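Long-range contacts in 2-dehydropantoate 2-reductase (Porphyromonas gingivalis, PDB 2QYT), which probably catalyses the NADPH-dependent reduction of ketopantoate to (R)-pantoate, the second step on the way from 3-methyl-2-oxobutanoate to pantothenate: residues A[110-115]-A[134-139]; A[160-165]-A[189-194]; A[231-236]-A[302-307]. All coordinates share one frame; numbering follows the deposited sequence.

Contact 1. Residues A[110-115]-A[134-139]; sequences NTKILP and VVWKGC
Lys112 turns CG away from its own carbonyl carbon (chi1 -54°) and bends again at chi2 (-65°), which lays its methylene chain over one face of the Trp136 indole. Lys112 CB stands 3.9 Å from the centroid of the six-membered ring, almost on the ring normal, a CH-pi contact, while Lys112 CG comes down 3.5 Å from Trp136 CZ2. A long aliphatic chain with a polar end suits this place: a further bend at chi4 turns Lys112 NZ back to donate to Asn110 O, and Asp173 is its salt-bridge partner. Ile113 CD1 packs across Val134 CG1 at 3.7 Å.

The backbones join at a single bridge, Ile113 with Val135. Ile113 N gives its hydrogen to Val134 O, and Trp136 N returns one to Ile113 O, each 2.8 Å long. Farther along, Pro115 CD lies 3.1 Å from Trp136 O, and a water bridges the strands, accepting from Gly138 N and donating weakly to Pro115 O.

Strand 111-115, at the edge of the parallel Rossmann-type sheet, thus receives the chain just before it enters strand 137-148 of the mixed sheet. Two backbone bonds satisfy buried polar atoms, while the indole shields the lysine's hydrocarbon and leaves its ammonium group to oxygen partners.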
loop_
_atom_site.group_PDB
_atom_site.type_symbol
_atom_site.label_atom_id
_atom_site.label_comp_id
_atom_site.label_asym_id
_atom_site.label_seq_id
_atom_site.Cartn_x
_atom_site.Cartn_y
_atom_site.Cartn_z
ATOM N N ASN A 110 -13.702 -12.290 -12.765
ATOM C CA ASN A 110 -13.757 -10.847 -12.651
ATOM C C ASN A 110 -12.739 -10.212 -11.722
ATOM O O ASN A 110 -12.679 -8.971 -11.632
ATOM C CB ASN A 110 -15.172 -10.420 -12.229
ATOM C CG ASN A 110 -16.238 -10.841 -13.250
ATOM O OD1 ASN A 110 -16.037 -10.698 -14.476
ATOM N ND2 ASN A 110 -17.363 -11.372 -12.758
ATOM N N THR A 111 -11.931 -11.031 -11.045
ATOM C CA THR A 111 -11.170 -10.543 -9.890
ATOM C C THR A 111 -10.107 -9.553 -10.269
ATOM O O THR A 111 -9.371 -9.771 -11.239
ATOM C CB THR A 111 -10.530 -11.671 -9.072
ATOM O OG1 THR A 111 -11.524 -12.629 -8.774
ATOM C CG2 THR A 111 -9.931 -11.128 -7.740
ATOM N N LYS A 112 -10.041 -8.469 -9.496
ATOM C CA LYS A 112 -8.976 -7.454 -9.591
ATOM C C LYS A 112 -8.272 -7.371 -8.234
ATOM O O LYS A 112 -8.919 -7.383 -7.196
ATOM C CB LYS A 112 -9.512 -6.075 -9.978
ATOM C CG LYS A 112 -10.364 -6.041 -11.274
ATOM C CD LYS A 112 -9.496 -6.412 -12.478
ATOM C CE LYS A 112 -10.243 -6.335 -13.780
ATOM N NZ LYS A 112 -11.310 -7.304 -13.851
ATOM N N ILE A 113 -6.950 -7.339 -8.271
ATOM C CA ILE A 113 -6.143 -7.357 -7.098
ATOM C C ILE A 113 -5.461 -6.013 -7.013
ATOM O O ILE A 113 -4.904 -5.527 -8.021
ATOM C CB ILE A 113 -5.085 -8.487 -7.149
ATOM C CG1 ILE A 113 -5.763 -9.849 -7.382
ATOM C CG2 ILE A 113 -4.292 -8.526 -5.876
ATOM C CD1 ILE A 113 -4.801 -10.920 -7.747
ATOM N N LEU A 114 -5.538 -5.425 -5.811
ATOM C CA LEU A 114 -4.909 -4.159 -5.445
ATOM C C LEU A 114 -3.863 -4.356 -4.338
ATOM O O LEU A 114 -4.223 -4.461 -3.174
ATOM C CB LEU A 114 -5.966 -3.197 -4.888
ATOM C CG LEU A 114 -6.370 -1.978 -5.714
ATOM C CD1 LEU A 114 -7.316 -1.033 -4.972
ATOM C CD2 LEU A 114 -5.075 -1.280 -6.090
ATOM N N PRO A 115 -2.570 -4.354 -4.694
ATOM C CA PRO A 115 -1.578 -4.340 -3.639
ATOM C C PRO A 115 -1.473 -2.920 -3.075
ATOM O O PRO A 115 -1.286 -1.947 -3.833
ATOM C CB PRO A 115 -0.263 -4.742 -4.366
ATOM C CG PRO A 115 -0.634 -4.998 -5.812
ATOM C CD PRO A 115 -1.941 -4.309 -6.033
ATOM N N VAL A 134 -5.594 -8.346 -14.363
ATOM C CA VAL A 134 -6.043 -8.751 -13.007
ATOM C C VAL A 134 -5.413 -7.865 -11.899
ATOM O O VAL A 134 -6.025 -7.580 -10.890
ATOM C CB VAL A 134 -5.745 -10.276 -12.730
ATOM C CG1 VAL A 134 -5.963 -10.640 -11.269
ATOM C CG2 VAL A 134 -6.601 -11.191 -13.621
ATOM N N VAL A 135 -4.190 -7.417 -12.101
ATOM C CA VAL A 135 -3.478 -6.735 -11.023
ATOM C C VAL A 135 -3.478 -5.233 -11.311
ATOM O O VAL A 135 -2.983 -4.814 -12.329
ATOM C CB VAL A 135 -2.029 -7.313 -10.832
ATOM C CG1 VAL A 135 -1.234 -6.511 -9.777
ATOM C CG2 VAL A 135 -2.073 -8.828 -10.510
ATOM N N TRP A 136 -4.089 -4.444 -10.429
ATOM C CA TRP A 136 -4.008 -2.996 -10.510
ATOM C C TRP A 136 -2.901 -2.481 -9.576
ATOM O O TRP A 136 -2.295 -3.253 -8.881
ATOM C CB TRP A 136 -5.351 -2.380 -10.134
ATOM C CG TRP A 136 -6.494 -2.646 -11.126
ATOM C CD1 TRP A 136 -6.402 -3.097 -12.437
ATOM C CD2 TRP A 136 -7.876 -2.393 -10.890
ATOM N NE1 TRP A 136 -7.646 -3.136 -13.000
ATOM C CE2 TRP A 136 -8.570 -2.733 -12.068
ATOM C CE3 TRP A 136 -8.601 -1.933 -9.773
ATOM C CZ2 TRP A 136 -9.972 -2.632 -12.171
ATOM C CZ3 TRP A 136 -9.990 -1.836 -9.875
ATOM C CH2 TRP A 136 -10.655 -2.190 -11.065
ATOM N N LYS A 137 -2.619 -1.186 -9.608
ATOM C CA LYS A 137 -1.599 -0.568 -8.772
ATOM C C LYS A 137 -2.312 0.289 -7.752
ATOM O O LYS A 137 -3.357 0.864 -8.046
ATOM C CB LYS A 137 -0.706 0.333 -9.616
ATOM C CG LYS A 137 -0.058 -0.422 -10.733
ATOM C CD LYS A 137 1.065 0.329 -11.376
ATOM C CE LYS A 137 1.522 -0.493 -12.568
ATOM N NZ LYS A 137 2.515 0.224 -13.403
ATOM N N GLY A 138 -1.755 0.368 -6.557
ATOM C CA GLY A 138 -2.342 1.210 -5.528
ATOM C C GLY A 138 -1.310 1.670 -4.526
ATOM O O GLY A 138 -0.230 1.089 -4.435
ATOM N N CYS A 139 -1.616 2.766 -3.823
ATOM C CA CYS A 139 -0.852 3.156 -2.668
ATOM C C CYS A 139 -1.699 3.996 -1.717
ATOM O O CYS A 139 -2.627 4.699 -2.137
ATOM C CB CYS A 139 0.422 3.905 -3.069
ATOM S SG CYS A 139 0.121 5.570 -3.691
HETATM O O HOH W 1 0.642 -1.510 -6.507
#

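Contact 2. Residues A[160-165]-A[189-194]; sequences LFYFGS and YNPTDI. With SO4 (sulfate ion), chain F.
Backbone hydrogen bonds join Tyr189 to strand 158-164: Tyr189 N donates to Phe161 O (2.9 Å), and Tyr189 O accepts from Phe163 N (3.0 Å). Strand 188-189 is thereby the outermost strand of the mixed sheet, parallel to its neighbour, before the chain turns into helix 194-215.

A side-chain bond prolongs the pairing where segment 189-194 leaves the sheet. With CG anti to the backbone N (chi1 170°), Asn190 swings its amide over the Phe163 ring, the two planes only 10° apart and stacked. From there Asn190 ND2 donates to Phe163 O at 3.0 Å, nearly straight at 166°, approaching from above the carbonyl plane; its second partner is Glu174.

The apolar contacts lie around the two tyrosines, whose side chains run side by side with their rings oblique. Tyr162 CD1 meets Tyr189 CB at 3.5 Å, and Leu160 CD2 touches Tyr189 CE1 at the same distance. Pro191 CD reaches the edge of the Tyr162 ring. Ile194, first in its helix, presses CD1 on Phe163 C (3.5 Å), next to Gly164, which has no side chain to obstruct it.

Asn190 N donates to a sulfate ion (2.9 Å to O3), probably from the crystallisation liquor; this backbone amide can therefore receive an anion while the side chain grips the strand.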
loop_
_atom_site.group_PDB
_atom_site.type_symbol
_atom_site.label_atom_id
_atom_site.label_comp_id
_atom_site.label_asym_id
_atom_site.label_seq_id
_atom_site.Cartn_x
_atom_site.Cartn_y
_atom_site.Cartn_z
ATOM N N LEU A 160 -5.497 8.677 2.540
ATOM C CA LEU A 160 -5.606 8.810 1.087
ATOM C C LEU A 160 -5.380 7.423 0.520
ATOM O O LEU A 160 -4.514 6.740 1.003
ATOM C CB LEU A 160 -4.552 9.792 0.561
ATOM C CG LEU A 160 -4.754 11.236 1.030
ATOM C CD1 LEU A 160 -3.513 12.117 0.740
ATOM C CD2 LEU A 160 -6.043 11.819 0.385
ATOM N N PHE A 161 -6.190 7.027 -0.482
ATOM C CA PHE A 161 -6.184 5.724 -1.099
ATOM C C PHE A 161 -6.209 6.090 -2.579
ATOM O O PHE A 161 -7.181 6.697 -3.077
ATOM C CB PHE A 161 -7.454 4.967 -0.667
ATOM C CG PHE A 161 -7.574 3.526 -1.157
ATOM C CD1 PHE A 161 -7.594 2.457 -0.235
ATOM C CD2 PHE A 161 -7.778 3.234 -2.503
ATOM C CE1 PHE A 161 -7.766 1.132 -0.668
ATOM C CE2 PHE A 161 -7.928 1.904 -2.941
ATOM C CZ PHE A 161 -7.931 0.857 -2.021
ATOM N N TYR A 162 -5.118 5.757 -3.272
ATOM C CA TYR A 162 -5.033 5.900 -4.733
ATOM C C TYR A 162 -4.955 4.560 -5.412
ATOM O O TYR A 162 -4.310 3.657 -4.915
ATOM C CB TYR A 162 -3.784 6.686 -5.121
ATOM C CG TYR A 162 -3.765 8.073 -4.595
ATOM C CD1 TYR A 162 -4.388 9.105 -5.293
ATOM C CD2 TYR A 162 -3.103 8.372 -3.404
ATOM C CE1 TYR A 162 -4.355 10.427 -4.802
ATOM C CE2 TYR A 162 -3.059 9.690 -2.918
ATOM C CZ TYR A 162 -3.690 10.697 -3.622
ATOM O OH TYR A 162 -3.665 11.970 -3.152
ATOM N N PHE A 163 -5.587 4.412 -6.561
ATOM C CA PHE A 163 -5.487 3.119 -7.260
ATOM C C PHE A 163 -5.768 3.315 -8.721
ATOM O O PHE A 163 -6.243 4.381 -9.112
ATOM C CB PHE A 163 -6.462 2.098 -6.649
ATOM C CG PHE A 163 -7.856 2.224 -7.180
ATOM C CD1 PHE A 163 -8.288 1.393 -8.238
ATOM C CD2 PHE A 163 -8.720 3.193 -6.661
ATOM C CE1 PHE A 163 -9.591 1.507 -8.759
ATOM C CE2 PHE A 163 -10.009 3.335 -7.171
ATOM C CZ PHE A 163 -10.451 2.464 -8.231
ATOM N N GLY A 164 -5.472 2.303 -9.527
ATOM C CA GLY A 164 -5.770 2.357 -10.949
ATOM C C GLY A 164 -5.133 1.265 -11.744
ATOM O O GLY A 164 -4.193 0.628 -11.278
ATOM N N SER A 165 -5.704 1.018 -12.940
ATOM C CA SER A 165 -5.230 0.020 -13.919
ATOM C C SER A 165 -3.964 0.465 -14.693
ATOM O O SER A 165 -3.221 -0.371 -15.209
ATOM C CB SER A 165 -6.328 -0.253 -14.962
ATOM O OG SER A 165 -6.665 0.922 -15.730
ATOM N N TYR A 189 -9.127 7.853 -4.814
ATOM C CA TYR A 189 -8.871 8.601 -6.017
ATOM C C TYR A 189 -8.362 7.586 -7.022
ATOM O O TYR A 189 -7.603 6.661 -6.672
ATOM C CB TYR A 189 -7.788 9.670 -5.777
ATOM C CG TYR A 189 -8.067 10.677 -4.650
ATOM C CD1 TYR A 189 -8.070 10.308 -3.290
ATOM C CD2 TYR A 189 -8.257 12.025 -4.951
ATOM C CE1 TYR A 189 -8.333 11.290 -2.274
ATOM C CE2 TYR A 189 -8.481 12.973 -3.970
ATOM C CZ TYR A 189 -8.530 12.610 -2.657
ATOM O OH TYR A 189 -8.788 13.610 -1.786
ATOM N N ASN A 190 -8.778 7.748 -8.263
ATOM C CA ASN A 190 -8.475 6.753 -9.279
ATOM C C ASN A 190 -7.797 7.468 -10.434
ATOM O O ASN A 190 -8.385 7.646 -11.485
ATOM C CB ASN A 190 -9.779 5.992 -9.673
ATOM C CG ASN A 190 -9.639 5.101 -10.898
ATOM O OD1 ASN A 190 -10.595 4.967 -11.655
ATOM N ND2 ASN A 190 -8.496 4.453 -11.076
ATOM N N PRO A 191 -6.548 7.894 -10.239
ATOM C CA PRO A 191 -5.966 8.677 -11.292
ATOM C C PRO A 191 -5.498 7.813 -12.441
ATOM O O PRO A 191 -5.180 6.637 -12.286
ATOM C CB PRO A 191 -4.752 9.313 -10.605
ATOM C CG PRO A 191 -4.296 8.197 -9.654
ATOM C CD PRO A 191 -5.607 7.708 -9.114
ATOM N N THR A 192 -5.419 8.437 -13.593
ATOM C CA THR A 192 -4.947 7.783 -14.787
ATOM C C THR A 192 -3.428 7.550 -14.759
ATOM O O THR A 192 -2.927 6.483 -15.209
ATOM C CB THR A 192 -5.401 8.591 -16.030
ATOM O OG1 THR A 192 -5.177 7.805 -17.192
ATOM C CG2 THR A 192 -4.667 9.947 -16.143
ATOM N N ASP A 193 -2.709 8.542 -14.222
ATOM C CA ASP A 193 -1.274 8.453 -13.984
ATOM C C ASP A 193 -0.988 7.810 -12.627
ATOM O O ASP A 193 -0.275 8.364 -11.781
ATOM C CB ASP A 193 -0.581 9.827 -14.148
ATOM C CG ASP A 193 -1.146 10.926 -13.219
ATOM O OD1 ASP A 193 -2.350 10.889 -12.845
ATOM O OD2 ASP A 193 -0.367 11.860 -12.887
ATOM N N ILE A 194 -1.518 6.612 -12.422
ATOM C CA ILE A 194 -1.305 5.949 -11.148
ATOM C C ILE A 194 0.182 5.667 -10.865
ATOM O O ILE A 194 0.573 5.668 -9.706
ATOM C CB ILE A 194 -2.121 4.670 -10.996
ATOM C CG1 ILE A 194 -1.937 4.071 -9.596
ATOM C CG2 ILE A 194 -1.808 3.678 -12.121
ATOM C CD1 ILE A 194 -2.645 4.830 -8.507
HETATM S S SO4 F . -10.750 11.142 -8.633
HETATM O O1 SO4 F . -11.978 11.829 -8.204
HETATM O O2 SO4 F . -9.610 11.522 -7.806
HETATM O O3 SO4 F . -10.936 9.685 -8.582
HETATM O O4 SO4 F . -10.488 11.537 -10.018
#

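Contact 3. Residues A[231-236]-A[302-307]; sequences LSLLEE and PMYKRM
Glu236 reaches across to the first turn of helix 302-309 with its chain extended beyond CG, at about a right angle to Met303 (a selenomethionine) and sliding past Tyr304 in the opposite direction. Its carboxylate grips two successive backbone amides: Glu236 OE2 accepts from Met303 N and OE1 from Tyr304 N, both at 2.8 Å and both through the syn lone pairs. Glutamate suits the place because its two oxygens can span two neighbouring N-H groups that lie too early in the helix to have partners one turn back. Pro302, with no N-H to place, sits beside OE2 with its ring CD.

The carboxylate plane is turned 42° from the Tyr304 ring, and Glu236 OE1 lies at the ring edge, 3.1 Å from Tyr304 CD1. Leu233 O also lies in the plane of that ring, near CE1. Segments 231-236 and 302-307 belong to two helices of the all-helical C-terminal domain, and their axes cross at -113°, 9.1 Å apart at closest. The negative carboxylate would be expected to interact favourably with the dipole of the second helix.

Leu233 lies across its three neighbours at about right angles. Leu233 CD1 is over the face of the Tyr304 ring, 4.3 Å from the centroid, and 3.9 Å from the selenium of Met307, also a selenomethionine. The same methyl is modelled 3.2 Å from Met303 CG, closer than carbons normally sit and so of doubtful exactness. Bends at chi2 and chi3 fold the Met303 chain toward Ser232 CB. Tyr304 OH bonds to Ser206 on helix 194-215, and Met307 packs on Thr210 and Tyr214 there.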
loop_
_atom_site.group_PDB
_atom_site.type_symbol
_atom_site.label_atom_id
_atom_site.label_comp_id
_atom_site.label_asym_id
_atom_site.label_seq_id
_atom_site.Cartn_x
_atom_site.Cartn_y
_atom_site.Cartn_z
ATOM N N LEU A 231 19.466 15.959 -0.207
ATOM C CA LEU A 231 19.318 16.346 -1.611
ATOM C C LEU A 231 20.022 15.406 -2.594
ATOM O O LEU A 231 19.514 15.153 -3.689
ATOM C CB LEU A 231 19.819 17.767 -1.813
ATOM C CG LEU A 231 19.810 18.379 -3.212
ATOM C CD1 LEU A 231 18.389 18.461 -3.744
ATOM C CD2 LEU A 231 20.456 19.773 -3.169
ATOM N N SER A 232 21.196 14.922 -2.220
ATOM C CA SER A 232 21.859 13.890 -2.994
ATOM C C SER A 232 20.987 12.643 -3.176
ATOM O O SER A 232 20.992 12.069 -4.241
ATOM C CB SER A 232 23.183 13.501 -2.362
ATOM O OG SER A 232 24.046 14.603 -2.454
ATOM N N LEU A 233 20.279 12.235 -2.129
ATOM C CA LEU A 233 19.365 11.084 -2.173
ATOM C C LEU A 233 18.151 11.369 -3.083
ATOM O O LEU A 233 17.726 10.518 -3.880
ATOM C CB LEU A 233 18.901 10.725 -0.748
ATOM C CG LEU A 233 19.393 9.473 -0.010
ATOM C CD1 LEU A 233 20.831 9.046 -0.311
ATOM C CD2 LEU A 233 19.174 9.590 1.475
ATOM N N LEU A 234 17.610 12.572 -2.956
ATOM C CA LEU A 234 16.476 13.006 -3.754
ATOM C C LEU A 234 16.806 12.991 -5.256
ATOM O O LEU A 234 16.034 12.472 -6.068
ATOM C CB LEU A 234 16.022 14.387 -3.282
ATOM C CG LEU A 234 14.745 14.611 -2.429
ATOM C CD1 LEU A 234 14.011 13.365 -1.943
ATOM C CD2 LEU A 234 14.983 15.599 -1.261
ATOM N N GLU A 235 17.976 13.513 -5.603
ATOM C CA GLU A 235 18.440 13.601 -6.993
ATOM C C GLU A 235 18.734 12.221 -7.569
ATOM O O GLU A 235 18.474 11.971 -8.752
ATOM C CB GLU A 235 19.692 14.475 -7.109
ATOM C CG GLU A 235 19.454 15.984 -6.984
ATOM C CD GLU A 235 20.731 16.802 -7.202
ATOM O OE1 GLU A 235 20.607 18.040 -7.405
ATOM O OE2 GLU A 235 21.858 16.228 -7.167
ATOM N N GLU A 236 19.266 11.339 -6.723
ATOM C CA GLU A 236 19.630 9.989 -7.118
ATOM C C GLU A 236 18.404 9.116 -7.468
ATOM O O GLU A 236 18.332 8.568 -8.580
ATOM C CB GLU A 236 20.494 9.333 -6.037
ATOM C CG GLU A 236 21.971 9.619 -6.201
ATOM C CD GLU A 236 22.826 9.039 -5.093
ATOM O OE1 GLU A 236 22.324 8.173 -4.337
ATOM O OE2 GLU A 236 24.009 9.456 -4.981
ATOM N N PRO A 302 26.136 7.227 -5.906
ATOM C CA PRO A 302 27.106 7.089 -4.817
ATOM C C PRO A 302 26.530 7.188 -3.398
ATOM O O PRO A 302 26.915 6.396 -2.544
ATOM C CB PRO A 302 28.118 8.215 -5.091
ATOM C CG PRO A 302 27.413 9.177 -5.975
ATOM C CD PRO A 302 26.454 8.367 -6.788
HETATM N N MSE A 303 25.631 8.137 -3.154
HETATM C CA MSE A 303 25.047 8.333 -1.818
HETATM C C MSE A 303 24.217 7.139 -1.338
HETATM O O MSE A 303 24.368 6.694 -0.193
HETATM C CB MSE A 303 24.185 9.597 -1.780
HETATM C CG MSE A 303 23.861 10.129 -0.364
HETATM SE SE MSE A 303 25.437 10.693 0.705
HETATM C CE MSE A 303 26.300 11.939 -0.535
ATOM N N TYR A 304 23.328 6.644 -2.204
ATOM C CA TYR A 304 22.583 5.424 -1.917
ATOM C C TYR A 304 23.512 4.238 -1.671
ATOM O O TYR A 304 23.287 3.467 -0.744
ATOM C CB TYR A 304 21.613 5.106 -3.049
ATOM C CG TYR A 304 20.205 5.559 -2.785
ATOM C CD1 TYR A 304 19.754 6.796 -3.241
ATOM C CD2 TYR A 304 19.312 4.743 -2.083
ATOM C CE1 TYR A 304 18.454 7.222 -2.998
ATOM C CE2 TYR A 304 17.995 5.157 -1.836
ATOM C CZ TYR A 304 17.577 6.393 -2.297
ATOM O OH TYR A 304 16.289 6.794 -2.064
ATOM N N LYS A 305 24.560 4.106 -2.487
ATOM C CA LYS A 305 25.504 2.985 -2.367
ATOM C C LYS A 305 26.329 3.043 -1.082
ATOM O O LYS A 305 26.534 2.022 -0.437
ATOM C CB LYS A 305 26.411 2.889 -3.595
ATOM C CG LYS A 305 25.682 2.531 -4.882
ATOM C CD LYS A 305 26.628 1.919 -5.909
ATOM C CE LYS A 305 27.338 2.962 -6.767
ATOM N NZ LYS A 305 28.464 3.652 -6.073
ATOM N N ARG A 306 26.791 4.238 -0.715
ATOM C CA ARG A 306 27.469 4.466 0.565
ATOM C C ARG A 306 26.523 4.090 1.708
ATOM O O ARG A 306 26.915 3.394 2.638
ATOM C CB ARG A 306 27.912 5.937 0.698
ATOM C CG ARG A 306 28.972 6.203 1.772
ATOM C CD ARG A 306 28.600 7.367 2.721
ATOM N NE ARG A 306 28.886 8.714 2.199
ATOM C CZ ARG A 306 28.753 9.853 2.894
ATOM N NH1 ARG A 306 28.342 9.842 4.161
ATOM N NH2 ARG A 306 29.034 11.020 2.321
HETATM N N MSE A 307 25.273 4.536 1.605
HETATM C CA MSE A 307 24.247 4.343 2.643
HETATM C C MSE A 307 23.817 2.870 2.814
HETATM O O MSE A 307 23.744 2.362 3.939
HETATM C CB MSE A 307 23.033 5.242 2.335
HETATM C CG MSE A 307 22.507 6.083 3.507
HETATM SE SE MSE A 307 22.405 8.016 3.118
HETATM C CE MSE A 307 21.772 8.723 4.798
#

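Contacts 1 and 2 are neighbours, their centres 11 Å apart, because strands 137-148 and 158-164 lie side by side in the mixed sheet. They touch directly: Lys137 N lies 2.9 Å from Gly164 O and Tyr162 N 2.9 Å from Cys139 O, both probable hydrogen bonds, while Trp136 CZ3 packs 3.5 Å from Phe163 CE1. Leu114 also meets Phe161 and Phe163, tying the Rossmann-type sheet to the mixed one. Contact 3 stands apart in the helical domain, its nearest atoms about 16 Å from contact 1 and about 17 Å from contact 2. Helix 194-215 connects the regions, from Ile194 to Tyr304 and Met307. The sulfate at contact 2 does not by itself mark the NADPH site.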